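Local coordinates for protein probable zinc protease PqqL (Escherichia coli, PDB 6OFT) that probably acts as a zinc-dependent metalloendopeptidase of the M16 family, the chain being the first half of the periplasmic enzyme, at residues Asn70-Ile73 against Glu74-Ser78; Gly205-Asp208 against Ser209-Leu213; Ser273-Glu276 against Gln277-Ser281; Asn438-Ala441 against Ala442-Leu446. All blocks are in the same frame, centred on the assembly; numbering follows the deposited sequence.

Contact 1: residues Asn70-Ile73 against Glu74-Ser78; sequences NKVI and ETFES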
ATOM      1  N   ASN A  70       2.512  28.386  15.387  1.00 31.30           N
ATOM      2  CA  ASN A  70       3.300  28.134  14.180  1.00 31.02           C
ATOM      3  C   ASN A  70       4.820  27.922  14.430  1.00 33.08           C
ATOM      4  O   ASN A  70       5.592  27.840  13.465  1.00 32.00           O
ATOM      5  CB  ASN A  70       3.078  29.288  13.192  1.00 30.80           C
ATOM      6  CG  ASN A  70       3.393  28.922  11.766  1.00 45.58           C
ATOM      7  OD1 ASN A  70       2.982  27.874  11.265  1.00 34.95           O
ATOM      8  ND2 ASN A  70       4.145  29.776  11.087  1.00 41.31           N
ATOM      9  N   LYS A  71       5.248  27.808  15.699  1.00 29.09           N
ATOM     10  CA  LYS A  71       6.674  27.687  16.020  1.00 28.86           C
ATOM     11  C   LYS A  71       7.348  26.397  15.510  1.00 30.16           C
ATOM     12  O   LYS A  71       8.539  26.456  15.227  1.00 28.86           O
ATOM     13  CB  LYS A  71       6.956  27.899  17.515  1.00 31.77           C
ATOM     14  CG  LYS A  71       6.666  29.321  18.008  1.00 43.56           C
ATOM     15  CD  LYS A  71       7.732  30.335  17.599  1.00 53.56           C
ATOM     16  CE  LYS A  71       7.377  31.739  18.018  1.00 64.57           C
ATOM     17  NZ  LYS A  71       8.040  32.751  17.153  1.00 73.94           N
ATOM     18  N   VAL A  72       6.621  25.264  15.364  1.00 26.98           N
ATOM     19  CA  VAL A  72       7.217  24.017  14.831  1.00 27.50           C
ATOM     20  C   VAL A  72       7.624  24.242  13.362  1.00 27.60           C
ATOM     21  O   VAL A  72       8.753  23.918  12.979  1.00 25.21           O
ATOM     22  CB  VAL A  72       6.314  22.751  15.051  1.00 32.59           C
ATOM     23  CG1 VAL A  72       6.507  21.685  13.976  1.00 32.38           C
ATOM     24  CG2 VAL A  72       6.552  22.150  16.431  1.00 32.71           C
ATOM     25  N   ILE A  73       6.726  24.872  12.585  1.00 23.74           N
ATOM     26  CA  ILE A  73       6.941  25.186  11.171  1.00 23.58           C
ATOM     27  C   ILE A  73       8.042  26.231  10.999  1.00 26.91           C
ATOM     28  O   ILE A  73       8.904  26.062  10.129  1.00 26.41           O
ATOM     29  CB  ILE A  73       5.602  25.560  10.478  1.00 26.20           C
ATOM     30  CG1 ILE A  73       4.637  24.325  10.400  1.00 24.96           C
ATOM     31  CG2 ILE A  73       5.803  26.246   9.117  1.00 27.56           C
ATOM     32  CD1 ILE A  73       5.074  23.085   9.501  1.00 23.33           C
ATOM     33  N   GLU A  74       8.058  27.256  11.867  1.00 23.75           N
ATOM     34  CA  GLU A  74       9.080  28.312  11.866  1.00 23.90           C
ATOM     35  C   GLU A  74      10.446  27.735  12.217  1.00 26.66           C
ATOM     36  O   GLU A  74      11.451  28.207  11.683  1.00 25.77           O
ATOM     37  CB  GLU A  74       8.718  29.460  12.839  1.00 25.53           C
ATOM     38  CG  GLU A  74       7.536  30.313  12.384  1.00 37.87           C
ATOM     39  CD  GLU A  74       6.962  31.311  13.379  1.00 61.19           C
ATOM     40  OE1 GLU A  74       7.651  31.641  14.372  1.00 49.31           O
ATOM     41  OE2 GLU A  74       5.819  31.774  13.158  1.00 60.69           O
ATOM     42  N   THR A  75      10.492  26.713  13.104  1.00 22.71           N
ATOM     43  CA  THR A  75      11.756  26.065  13.473  1.00 22.79           C
ATOM     44  C   THR A  75      12.284  25.272  12.267  1.00 26.55           C
ATOM     45  O   THR A  75      13.474  25.377  11.944  1.00 27.89           O
ATOM     46  CB  THR A  75      11.614  25.222  14.749  1.00 29.29           C
ATOM     47  OG1 THR A  75      11.155  26.061  15.814  1.00 29.56           O
ATOM     48  CG2 THR A  75      12.929  24.565  15.167  1.00 27.71           C
ATOM     49  N   PHE A  76      11.408  24.502  11.594  1.00 20.77           N
ATOM     50  CA  PHE A  76      11.816  23.735  10.404  1.00 19.93           C
ATOM     51  C   PHE A  76      12.302  24.695   9.315  1.00 22.79           C
ATOM     52  O   PHE A  76      13.356  24.461   8.744  1.00 22.76           O
ATOM     53  CB  PHE A  76      10.671  22.856   9.875  1.00 20.56           C
ATOM     54  CG  PHE A  76      10.475  21.540  10.590  1.00 21.25           C
ATOM     55  CD1 PHE A  76      11.513  20.618  10.682  1.00 23.21           C
ATOM     56  CD2 PHE A  76       9.236  21.199  11.122  1.00 21.93           C
ATOM     57  CE1 PHE A  76      11.322  19.383  11.318  1.00 23.79           C
ATOM     58  CE2 PHE A  76       9.047  19.964  11.760  1.00 23.65           C
ATOM     59  CZ  PHE A  76      10.085  19.062  11.836  1.00 21.95           C
ATOM     60  N   GLU A  77      11.551  25.781   9.063  1.00 19.35           N
ATOM     61  CA  GLU A  77      11.897  26.815   8.071  1.00 19.82           C
ATOM     62  C   GLU A  77      13.287  27.452   8.321  1.00 25.01           C
ATOM     63  O   GLU A  77      14.019  27.685   7.363  1.00 25.54           O
ATOM     64  CB  GLU A  77      10.791  27.872   7.959  1.00 21.09           C
ATOM     65  CG  GLU A  77       9.594  27.427   7.119  1.00 30.00           C
ATOM     66  CD  GLU A  77       9.722  27.437   5.600  1.00 44.12           C
ATOM     67  OE1 GLU A  77      10.569  28.186   5.065  1.00 37.76           O
ATOM     68  OE2 GLU A  77       8.954  26.701   4.940  1.00 32.25           O
ATOM     69  N   SER A  78      13.675  27.660   9.606  1.00 23.31           N
ATOM     70  CA  SER A  78      14.984  28.222  10.002  1.00 23.72           C
ATOM     71  C   SER A  78      16.164  27.268   9.702  1.00 26.48           C
ATOM     72  O   SER A  78      17.326  27.675   9.762  1.00 26.14           O
ATOM     73  CB  SER A  78      14.985  28.622  11.477  1.00 27.83           C
ATOM     74  OG  SER A  78      15.112  27.489  12.321  1.00 32.05           O
TER
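Charge pairing comes first: E74, in the short helix 71-77, lies about a turn on from K71 and from N70, the residue just before the helix, and meets both with its carboxylate. K71 bends at chi2 (-76°) and brings NZ to 3.0 Å from E74 OE1, a salt bridge entered nearly along the C-O axis of that oxygen. The other oxygen, E74 OE2, takes a weak bond from N70 ND2 at 3.3 Å, with the amide and carboxylate planes 79° apart. N70 holds the N-cap position but makes no capping bond.

Among the hydrogen bonds of the helix, K71 O stands out because T75 grips it twice. T75 OG1 donates at 2.7 Å to K71 O and T75 N at 2.9 Å to the same oxygen, from opposite faces of the carbonyl plane. A chi1 of -58° sets OG1 beside its own backbone N, which turns it to the carbonyl four residues earlier. A valine here would probably leave K71 O with only the backbone amide of these two donors.

Apolar contact is lighter: V72 CG1 runs alongside the F76 ring, 3.8 Å from F76 CE2.

These are the i to i+3 and i to i+4 pairings of an alpha-helix, here in the insulinase-type M16 region. V72, T75 and F76 turn to helix 107-122, meeting W120, Q112 and I116, while W67 also touches V72 and T75. I73 packs on F61 and F83 from neighbouring loops, and E77 is salt-bridged to R82, tying the helix's far end to the chain leading toward strand 87-91.

Contact 2: residues Gly205-Asp208 against Ser209-Leu213; sequences GDID and SKEAL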
ATOM      1  N   GLY A 205      19.531   6.253   5.978  1.00 20.74           N
ATOM      2  CA  GLY A 205      20.395   7.236   5.359  1.00 20.11           C
ATOM      3  C   GLY A 205      21.825   7.165   5.804  1.00 23.60           C
ATOM      4  O   GLY A 205      22.243   6.200   6.450  1.00 21.51           O
ATOM      5  N   ASP A 206      22.576   8.211   5.432  1.00 21.61           N
ATOM      6  CA  ASP A 206      24.023   8.329   5.576  1.00 22.35           C
ATOM      7  C   ASP A 206      24.505   8.738   6.965  1.00 28.28           C
ATOM      8  O   ASP A 206      25.102   9.796   7.145  1.00 28.82           O
ATOM      9  CB  ASP A 206      24.553   9.281   4.490  1.00 23.87           C
ATOM     10  CG  ASP A 206      25.985   9.001   4.107  1.00 28.99           C
ATOM     11  OD1 ASP A 206      26.544   7.984   4.588  1.00 29.10           O
ATOM     12  OD2 ASP A 206      26.548   9.787   3.328  1.00 27.43           O
ATOM     13  N   ILE A 207      24.321   7.843   7.931  1.00 26.37           N
ATOM     14  CA  ILE A 207      24.704   8.043   9.330  1.00 27.34           C
ATOM     15  C   ILE A 207      25.265   6.721   9.901  1.00 32.05           C
ATOM     16  O   ILE A 207      24.761   5.645   9.559  1.00 32.31           O
ATOM     17  CB  ILE A 207      23.472   8.601  10.120  1.00 30.36           C
ATOM     18  CG1 ILE A 207      23.843   9.009  11.560  1.00 30.77           C
ATOM     19  CG2 ILE A 207      22.256   7.630  10.079  1.00 31.03           C
ATOM     20  CD1 ILE A 207      22.865   9.977  12.201  1.00 38.69           C
ATOM     21  N   ASP A 208      26.293   6.784  10.762  1.00 28.72           N
ATOM     22  CA  ASP A 208      26.820   5.519  11.284  1.00 29.04           C
ATOM     23  C   ASP A 208      25.929   4.966  12.408  1.00 30.74           C
ATOM     24  O   ASP A 208      25.097   5.698  12.940  1.00 29.73           O
ATOM     25  CB  ASP A 208      28.323   5.580  11.649  1.00 32.22           C
ATOM     26  CG  ASP A 208      28.791   6.385  12.854  1.00 46.56           C
ATOM     27  OD1 ASP A 208      29.964   6.805  12.859  1.00 49.81           O
ATOM     28  OD2 ASP A 208      28.003   6.552  13.814  1.00 48.55           O
ATOM     29  N   SER A 209      26.073   3.668  12.721  1.00 27.56           N
ATOM     30  CA  SER A 209      25.280   2.969  13.747  1.00 27.01           C
ATOM     31  C   SER A 209      25.302   3.687  15.103  1.00 29.81           C
ATOM     32  O   SER A 209      24.243   3.915  15.680  1.00 29.23           O
ATOM     33  CB  SER A 209      25.774   1.535  13.929  1.00 28.77           C
ATOM     34  OG  SER A 209      25.947   0.885  12.684  1.00 36.36           O
ATOM     35  N   LYS A 210      26.505   4.042  15.589  1.00 25.42           N
ATOM     36  CA  LYS A 210      26.718   4.703  16.884  1.00 24.56           C
ATOM     37  C   LYS A 210      26.004   6.041  16.966  1.00 26.36           C
ATOM     38  O   LYS A 210      25.274   6.264  17.925  1.00 25.02           O
ATOM     39  CB  LYS A 210      28.217   4.829  17.199  1.00 25.48           C
ATOM     40  CG  LYS A 210      28.545   5.422  18.568  1.00 32.12           C
ATOM     41  CD  LYS A 210      30.064   5.598  18.696  1.00 38.10           C
ATOM     42  CE  LYS A 210      30.497   6.259  19.981  1.00 41.41           C
ATOM     43  NZ  LYS A 210      31.966   6.497  19.998  1.00 44.83           N
ATOM     44  N   GLU A 211      26.202   6.916  15.958  1.00 23.01           N
ATOM     45  CA  GLU A 211      25.564   8.225  15.904  1.00 22.87           C
ATOM     46  C   GLU A 211      24.040   8.123  15.816  1.00 26.63           C
ATOM     47  O   GLU A 211      23.363   8.853  16.531  1.00 27.64           O
ATOM     48  CB  GLU A 211      26.116   9.064  14.745  1.00 24.49           C
ATOM     49  CG  GLU A 211      25.620  10.504  14.793  1.00 31.75           C
ATOM     50  CD  GLU A 211      25.973  11.414  13.634  1.00 39.52           C
ATOM     51  OE1 GLU A 211      26.906  11.099  12.864  1.00 43.64           O
ATOM     52  OE2 GLU A 211      25.315  12.468  13.515  1.00 32.58           O
ATOM     53  N   ALA A 212      23.500   7.236  14.949  1.00 23.23           N
ATOM     54  CA  ALA A 212      22.050   7.050  14.817  1.00 22.28           C
ATOM     55  C   ALA A 212      21.442   6.503  16.113  1.00 25.08           C
ATOM     56  O   ALA A 212      20.424   7.021  16.553  1.00 24.74           O
ATOM     57  CB  ALA A 212      21.728   6.136  13.640  1.00 23.13           C
ATOM     58  N   LEU A 213      22.081   5.489  16.748  1.00 22.25           N
ATOM     59  CA  LEU A 213      21.581   4.931  18.017  1.00 21.56           C
ATOM     60  C   LEU A 213      21.605   5.981  19.132  1.00 27.27           C
ATOM     61  O   LEU A 213      20.684   6.026  19.947  1.00 26.68           O
ATOM     62  CB  LEU A 213      22.369   3.670  18.435  1.00 21.13           C
ATOM     63  CG  LEU A 213      22.021   2.409  17.633  1.00 23.91           C
ATOM     64  CD1 LEU A 213      23.131   1.379  17.697  1.00 23.47           C
ATOM     65  CD2 LEU A 213      20.681   1.820  18.077  1.00 23.87           C
TER
HETATM   66  O   HOH W   1      27.854   9.172  10.954  1.00 37.78           O
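I207 CG1 and CD1 lie over one face of the E211 carboxylate, CD1 3.7 Å from E211 CD, beside an aspartate N-cap: D208 caps the start of helix 209-220, and its carboxylate stands 87° from that of E211. At its outer end E211 OE2 is salt-bridged to K107. E211 OE1 takes a hydrogen from a water that in turn accepts from D208 N, so the loop amide is tied to the first turn through solvent.

With CG held between backbone N and carbonyl carbon (chi1 70°), the D208 carboxylate folds over the opening turn and OD2 receives E211 N. The backbone carbonyl of D208 accepts from A212 N at 3.0 Å, the first regular bond of the helix. E211 OE1 lies 4.8 Å from D208 OD2; E211 has K107 as its countercharge, and the helix N-terminus would probably favour the charge on D208.

Beneath, I207 CG2 rests 3.9 Å from A212 CB, and A212 packs onward against I22 of strand 19-24, so the helix lies on the sheet to which strand 199-205 belongs. The capping bond is short and straight: E211 N to D208 OD2, 2.8 Å, with an angle of 168° at the hydrogen.

Contact 3: residues Ser273-Glu276 against Gln277-Ser281; sequences SFIE and QAEWS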
ATOM      1  N   SER A 273       5.061 -19.175   3.377  1.00 24.24           N
ATOM      2  CA  SER A 273       4.356 -17.941   2.997  1.00 23.34           C
ATOM      3  C   SER A 273       5.111 -17.154   1.907  1.00 26.81           C
ATOM      4  O   SER A 273       4.471 -16.479   1.106  1.00 26.57           O
ATOM      5  CB  SER A 273       4.005 -17.089   4.216  1.00 25.54           C
ATOM      6  OG  SER A 273       5.150 -16.681   4.947  1.00 29.49           O
ATOM      7  N   PHE A 274       6.443 -17.322   1.810  1.00 22.68           N
ATOM      8  CA  PHE A 274       7.238 -16.723   0.734  1.00 22.57           C
ATOM      9  C   PHE A 274       6.798 -17.366  -0.601  1.00 28.26           C
ATOM     10  O   PHE A 274       6.633 -16.656  -1.586  1.00 27.80           O
ATOM     11  CB  PHE A 274       8.756 -16.944   0.957  1.00 23.70           C
ATOM     12  CG  PHE A 274       9.655 -16.334  -0.101  1.00 24.40           C
ATOM     13  CD1 PHE A 274       9.966 -17.033  -1.265  1.00 26.94           C
ATOM     14  CD2 PHE A 274      10.187 -15.061   0.065  1.00 25.17           C
ATOM     15  CE1 PHE A 274      10.794 -16.467  -2.245  1.00 27.66           C
ATOM     16  CE2 PHE A 274      11.006 -14.491  -0.921  1.00 27.44           C
ATOM     17  CZ  PHE A 274      11.309 -15.200  -2.066  1.00 25.48           C
ATOM     18  N   ILE A 275       6.609 -18.703  -0.614  1.00 25.96           N
ATOM     19  CA  ILE A 275       6.193 -19.471  -1.792  1.00 26.24           C
ATOM     20  C   ILE A 275       4.772 -19.091  -2.205  1.00 30.74           C
ATOM     21  O   ILE A 275       4.533 -18.890  -3.394  1.00 31.28           O
ATOM     22  CB  ILE A 275       6.367 -21.011  -1.594  1.00 29.25           C
ATOM     23  CG1 ILE A 275       7.857 -21.402  -1.508  1.00 29.18           C
ATOM     24  CG2 ILE A 275       5.651 -21.810  -2.710  1.00 30.64           C
ATOM     25  CD1 ILE A 275       8.122 -22.715  -0.761  1.00 29.23           C
ATOM     26  N   GLU A 276       3.834 -19.014  -1.237  1.00 28.56           N
ATOM     27  CA  GLU A 276       2.431 -18.644  -1.483  1.00 28.66           C
ATOM     28  C   GLU A 276       2.338 -17.290  -2.188  1.00 33.07           C
ATOM     29  O   GLU A 276       1.622 -17.177  -3.183  1.00 33.10           O
ATOM     30  CB  GLU A 276       1.621 -18.652  -0.176  1.00 30.34           C
ATOM     31  CG  GLU A 276       0.194 -18.125  -0.300  1.00 44.09           C
ATOM     32  CD  GLU A 276      -0.927 -19.124  -0.079  1.00 69.92           C
ATOM     33  OE1 GLU A 276      -0.774 -20.018   0.785  1.00 77.70           O
ATOM     34  OE2 GLU A 276      -1.970 -19.001  -0.762  1.00 56.08           O
ATOM     35  N   GLN A 277       3.079 -16.280  -1.696  1.00 29.76           N
ATOM     36  CA  GLN A 277       3.072 -14.934  -2.287  1.00 29.75           C
ATOM     37  C   GLN A 277       3.694 -14.971  -3.671  1.00 31.81           C
ATOM     38  O   GLN A 277       3.189 -14.309  -4.577  1.00 30.80           O
ATOM     39  CB  GLN A 277       3.810 -13.919  -1.380  1.00 31.18           C
ATOM     40  CG  GLN A 277       3.669 -12.430  -1.802  1.00 38.45           C
ATOM     41  CD  GLN A 277       4.608 -11.941  -2.903  1.00 48.05           C
ATOM     42  OE1 GLN A 277       5.578 -12.602  -3.288  1.00 44.90           O
ATOM     43  NE2 GLN A 277       4.346 -10.748  -3.436  1.00 32.34           N
ATOM     44  N   ALA A 278       4.806 -15.715  -3.831  1.00 27.36           N
ATOM     45  CA  ALA A 278       5.503 -15.839  -5.117  1.00 26.98           C
ATOM     46  C   ALA A 278       4.611 -16.493  -6.192  1.00 28.98           C
ATOM     47  O   ALA A 278       4.702 -16.129  -7.358  1.00 28.70           O
ATOM     48  CB  ALA A 278       6.791 -16.633  -4.947  1.00 27.98           C
ATOM     49  N   GLU A 279       3.753 -17.439  -5.797  1.00 25.18           N
ATOM     50  CA  GLU A 279       2.828 -18.100  -6.725  1.00 25.77           C
ATOM     51  C   GLU A 279       1.738 -17.140  -7.219  1.00 28.11           C
ATOM     52  O   GLU A 279       1.439 -17.167  -8.407  1.00 26.46           O
ATOM     53  CB  GLU A 279       2.226 -19.375  -6.124  1.00 26.95           C
ATOM     54  CG  GLU A 279       3.241 -20.508  -6.048  1.00 30.97           C
ATOM     55  CD  GLU A 279       2.688 -21.882  -5.731  1.00 41.99           C
ATOM     56  OE1 GLU A 279       1.667 -21.968  -5.015  1.00 36.19           O
ATOM     57  OE2 GLU A 279       3.293 -22.880  -6.182  1.00 41.14           O
ATOM     58  N   TRP A 280       1.173 -16.276  -6.334  1.00 24.96           N
ATOM     59  CA  TRP A 280       0.167 -15.289  -6.780  1.00 25.77           C
ATOM     60  C   TRP A 280       0.804 -14.263  -7.700  1.00 27.66           C
ATOM     61  O   TRP A 280       0.198 -13.895  -8.697  1.00 28.93           O
ATOM     62  CB  TRP A 280      -0.548 -14.573  -5.614  1.00 25.03           C
ATOM     63  CG  TRP A 280      -1.444 -15.444  -4.787  1.00 26.82           C
ATOM     64  CD1 TRP A 280      -1.356 -15.658  -3.443  1.00 29.92           C
ATOM     65  CD2 TRP A 280      -2.543 -16.248  -5.253  1.00 27.26           C
ATOM     66  NE1 TRP A 280      -2.327 -16.547  -3.039  1.00 30.45           N
ATOM     67  CE2 TRP A 280      -3.066 -16.930  -4.132  1.00 31.84           C
ATOM     68  CE3 TRP A 280      -3.140 -16.457  -6.518  1.00 28.96           C
ATOM     69  CZ2 TRP A 280      -4.163 -17.802  -4.228  1.00 31.40           C
ATOM     70  CZ3 TRP A 280      -4.205 -17.339  -6.621  1.00 30.86           C
ATOM     71  CH2 TRP A 280      -4.718 -17.990  -5.486  1.00 31.86           C
ATOM     72  N   SER A 281       2.029 -13.819  -7.368  1.00 23.18           N
ATOM     73  CA  SER A 281       2.829 -12.851  -8.117  1.00 22.76           C
ATOM     74  C   SER A 281       3.181 -13.392  -9.503  1.00 28.96           C
ATOM     75  O   SER A 281       3.143 -12.645 -10.481  1.00 28.57           O
ATOM     76  CB  SER A 281       4.104 -12.523  -7.345  1.00 25.92           C
ATOM     77  OG  SER A 281       4.947 -11.655  -8.084  1.00 34.08           O
TER
HETATM   78  O   HOH W   2       7.569 -14.199  -2.139  1.00 25.53           O
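E276 and W280 leave one flank of the long helix 271-296 together, an i to i+4 pair. Their planes, carboxylate and indole, are 35° apart, and the link between them is weak: W280 NE1 reaches E276 OE2 at 3.4 Å with an angle of only 136° at the hydrogen. The chain of E276 bends at chi2 (114°), which carries the carboxylate along the helix to the indole nitrogen. The backbone bond beneath them is also weak, W280 N to E276 O at 3.3 Å.

K420 of helix 414-425 forms a long, weak ion pair with E276 OE2, another with E279 OE1, and touches W280. Replacing E276 with an alanine would probably leave W280 NE1 without this acceptor and K420 without one of its two distant carboxylates.

E279, three residues on from E276, has its OE2 bound to S416 OG, and its CG lies over I275 O; the bond of E279 N to I275 O, 2.9 Å, is regular. W280 packs against L424 and, on the sheet side, L320 of strand 317-326, so the W280 side chain sits between this strand and helix 414-425. F274 points to helix 398-408, meeting L404 and L408.

Q277, bent at chi2, is linked through its OE1 to F274 by one water, which donates to F274 O at 2.7 Å and to Q277 OE1 at 2.8 Å. That water also sits over the centre of one face of the F274 ring, its oxygen 3.4 Å above the ring plane.

Contact 4: residues Asn438-Ala441 against Ala442-Leu446; sequences NEVA and AKKAL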
ATOM      1  N   ASN A 438     -18.146   7.915 -21.955  1.00 40.39           N
ATOM      2  CA  ASN A 438     -19.059   8.569 -22.898  1.00 40.97           C
ATOM      3  C   ASN A 438     -20.278   7.675 -23.065  1.00 45.74           C
ATOM      4  O   ASN A 438     -20.245   6.516 -22.631  1.00 43.81           O
ATOM      5  CB  ASN A 438     -18.374   8.898 -24.239  1.00 39.08           C
ATOM      6  CG  ASN A 438     -17.874   7.699 -25.003  1.00 53.44           C
ATOM      7  OD1 ASN A 438     -18.643   6.985 -25.659  1.00 49.79           O
ATOM      8  ND2 ASN A 438     -16.575   7.460 -24.949  1.00 39.36           N
ATOM      9  N   GLU A 439     -21.347   8.200 -23.686  1.00 44.25           N
ATOM     10  CA  GLU A 439     -22.579   7.443 -23.863  1.00 44.58           C
ATOM     11  C   GLU A 439     -22.499   6.403 -24.990  1.00 47.61           C
ATOM     12  O   GLU A 439     -23.344   5.508 -25.017  1.00 47.39           O
ATOM     13  CB  GLU A 439     -23.807   8.372 -23.997  1.00 47.19           C
ATOM     14  CG  GLU A 439     -24.195   9.036 -22.674  1.00 59.51           C
ATOM     15  CD  GLU A 439     -24.169   8.142 -21.439  1.00 82.99           C
ATOM     16  OE1 GLU A 439     -25.082   7.294 -21.300  1.00 84.72           O
ATOM     17  OE2 GLU A 439     -23.227   8.276 -20.621  1.00 67.07           O
ATOM     18  N   VAL A 440     -21.471   6.462 -25.870  1.00 44.09           N
ATOM     19  CA  VAL A 440     -21.290   5.435 -26.916  1.00 43.93           C
ATOM     20  C   VAL A 440     -20.740   4.162 -26.216  1.00 45.81           C
ATOM     21  O   VAL A 440     -21.312   3.084 -26.385  1.00 45.03           O
ATOM     22  CB  VAL A 440     -20.394   5.879 -28.109  1.00 48.32           C
ATOM     23  CG1 VAL A 440     -20.337   4.802 -29.193  1.00 48.33           C
ATOM     24  CG2 VAL A 440     -20.849   7.214 -28.697  1.00 48.90           C
ATOM     25  N   ALA A 441     -19.676   4.304 -25.388  1.00 40.71           N
ATOM     26  CA  ALA A 441     -19.114   3.175 -24.633  1.00 39.40           C
ATOM     27  C   ALA A 441     -20.123   2.659 -23.595  1.00 42.81           C
ATOM     28  O   ALA A 441     -20.186   1.446 -23.371  1.00 42.41           O
ATOM     29  CB  ALA A 441     -17.806   3.569 -23.958  1.00 39.46           C
ATOM     30  N   ALA A 442     -20.937   3.575 -22.994  1.00 38.72           N
ATOM     31  CA  ALA A 442     -21.971   3.253 -21.996  1.00 38.05           C
ATOM     32  C   ALA A 442     -23.044   2.360 -22.588  1.00 41.49           C
ATOM     33  O   ALA A 442     -23.491   1.421 -21.930  1.00 39.90           O
ATOM     34  CB  ALA A 442     -22.596   4.524 -21.432  1.00 39.07           C
ATOM     35  N   LYS A 443     -23.448   2.654 -23.844  1.00 39.49           N
ATOM     36  CA  LYS A 443     -24.429   1.886 -24.615  1.00 39.45           C
ATOM     37  C   LYS A 443     -23.788   0.562 -25.062  1.00 41.10           C
ATOM     38  O   LYS A 443     -24.493  -0.431 -25.224  1.00 41.71           O
ATOM     39  CB  LYS A 443     -24.901   2.721 -25.835  1.00 42.77           C
ATOM     40  CG  LYS A 443     -25.995   2.103 -26.716  1.00 61.59           C
ATOM     41  CD  LYS A 443     -27.412   2.392 -26.216  1.00 73.57           C
ATOM     42  CE  LYS A 443     -28.440   2.370 -27.329  1.00 87.80           C
ATOM     43  NZ  LYS A 443     -28.698   0.997 -27.845  1.00 95.62           N
ATOM     44  N   LYS A 444     -22.456   0.553 -25.255  1.00 36.56           N
ATOM     45  CA  LYS A 444     -21.695  -0.629 -25.683  1.00 35.97           C
ATOM     46  C   LYS A 444     -21.318  -1.583 -24.541  1.00 38.00           C
ATOM     47  O   LYS A 444     -21.042  -2.757 -24.804  1.00 36.09           O
ATOM     48  CB  LYS A 444     -20.460  -0.227 -26.507  1.00 38.17           C
ATOM     49  CG  LYS A 444     -20.834  -0.003 -27.974  1.00 46.73           C
ATOM     50  CD  LYS A 444     -19.710   0.564 -28.810  1.00 55.75           C
ATOM     51  CE  LYS A 444     -20.124   0.762 -30.247  1.00 69.25           C
ATOM     52  NZ  LYS A 444     -18.983   1.217 -31.084  1.00 78.40           N
ATOM     53  N   ALA A 445     -21.341  -1.100 -23.276  1.00 34.35           N
ATOM     54  CA  ALA A 445     -21.017  -1.913 -22.100  1.00 32.90           C
ATOM     55  C   ALA A 445     -21.925  -3.146 -22.004  1.00 35.72           C
ATOM     56  O   ALA A 445     -23.124  -3.062 -22.280  1.00 35.26           O
ATOM     57  CB  ALA A 445     -21.113  -1.074 -20.831  1.00 33.33           C
ATOM     58  N   LEU A 446     -21.338  -4.299 -21.669  1.00 31.20           N
ATOM     59  CA  LEU A 446     -22.089  -5.546 -21.568  1.00 30.97           C
ATOM     60  C   LEU A 446     -22.876  -5.581 -20.266  1.00 33.25           C
ATOM     61  O   LEU A 446     -22.345  -5.217 -19.216  1.00 32.14           O
ATOM     62  CB  LEU A 446     -21.140  -6.765 -21.633  1.00 30.77           C
ATOM     63  CG  LEU A 446     -20.653  -7.260 -23.008  1.00 35.88           C
ATOM     64  CD1 LEU A 446     -19.619  -6.305 -23.639  1.00 35.68           C
ATOM     65  CD2 LEU A 446     -19.994  -8.619 -22.868  1.00 37.45           C
TER
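E439 and A442 touch across the first turn of helix 439-444, where E439 folds its bent chain back until OE1 lies 3.7 Å from A442 CB. One residue on, K444 follows the course of V440, but only loosely, V440 CG1 being 4.2 Å from K444 CE. The extended K444 chain lays its CB and CG over V440 O, which also takes K444 N at 3.0 Å.

Behind these contacts stands the backbone ladder. A442 N binds N438 O at 3.0 Å, and K443 N approaches E439 O from well above the carbonyl plane, 47° out of it. The last rung, A445 N to A441 O, is weak, and A445 is where the chain leaves helical angles.

N438 positions the whole turn. Its OD1 accepts A441 N at 2.9 Å along with a weaker bond from V440 N, while its ND2 is held by D329. Further out, E439 OE2 forms a salt bridge with K250 and takes a hydrogen bond from N248, and A441 and A442 rest on V436 at the end of strand 430-436. The arrangement is a classic asparagine N-cap, opening a helix of under two turns straight after a strand of the five-stranded sheet.

The four contacts follow one another along the chain without touching, each a local contact within or at the start of a helix. Contact 1 is the one near the predicted zinc site: the N70 side chain lies about 8 Å from that of E134 and the I73 side chain about 10 Å from that of H58. Contact 2, about 25 Å from contact 1 between centres, caps a helix packed on the six-stranded sheet; like contacts 3 and 4 it is away from the annotated sites. Contacts 3 and 4 belong with the five-stranded sheet, centres about 38 Å apart. Contacts 1 and 3 lie on opposite sides of the chain's centre, about 46 Å apart between centres, as do contacts 2 and 4 at about 58 Å.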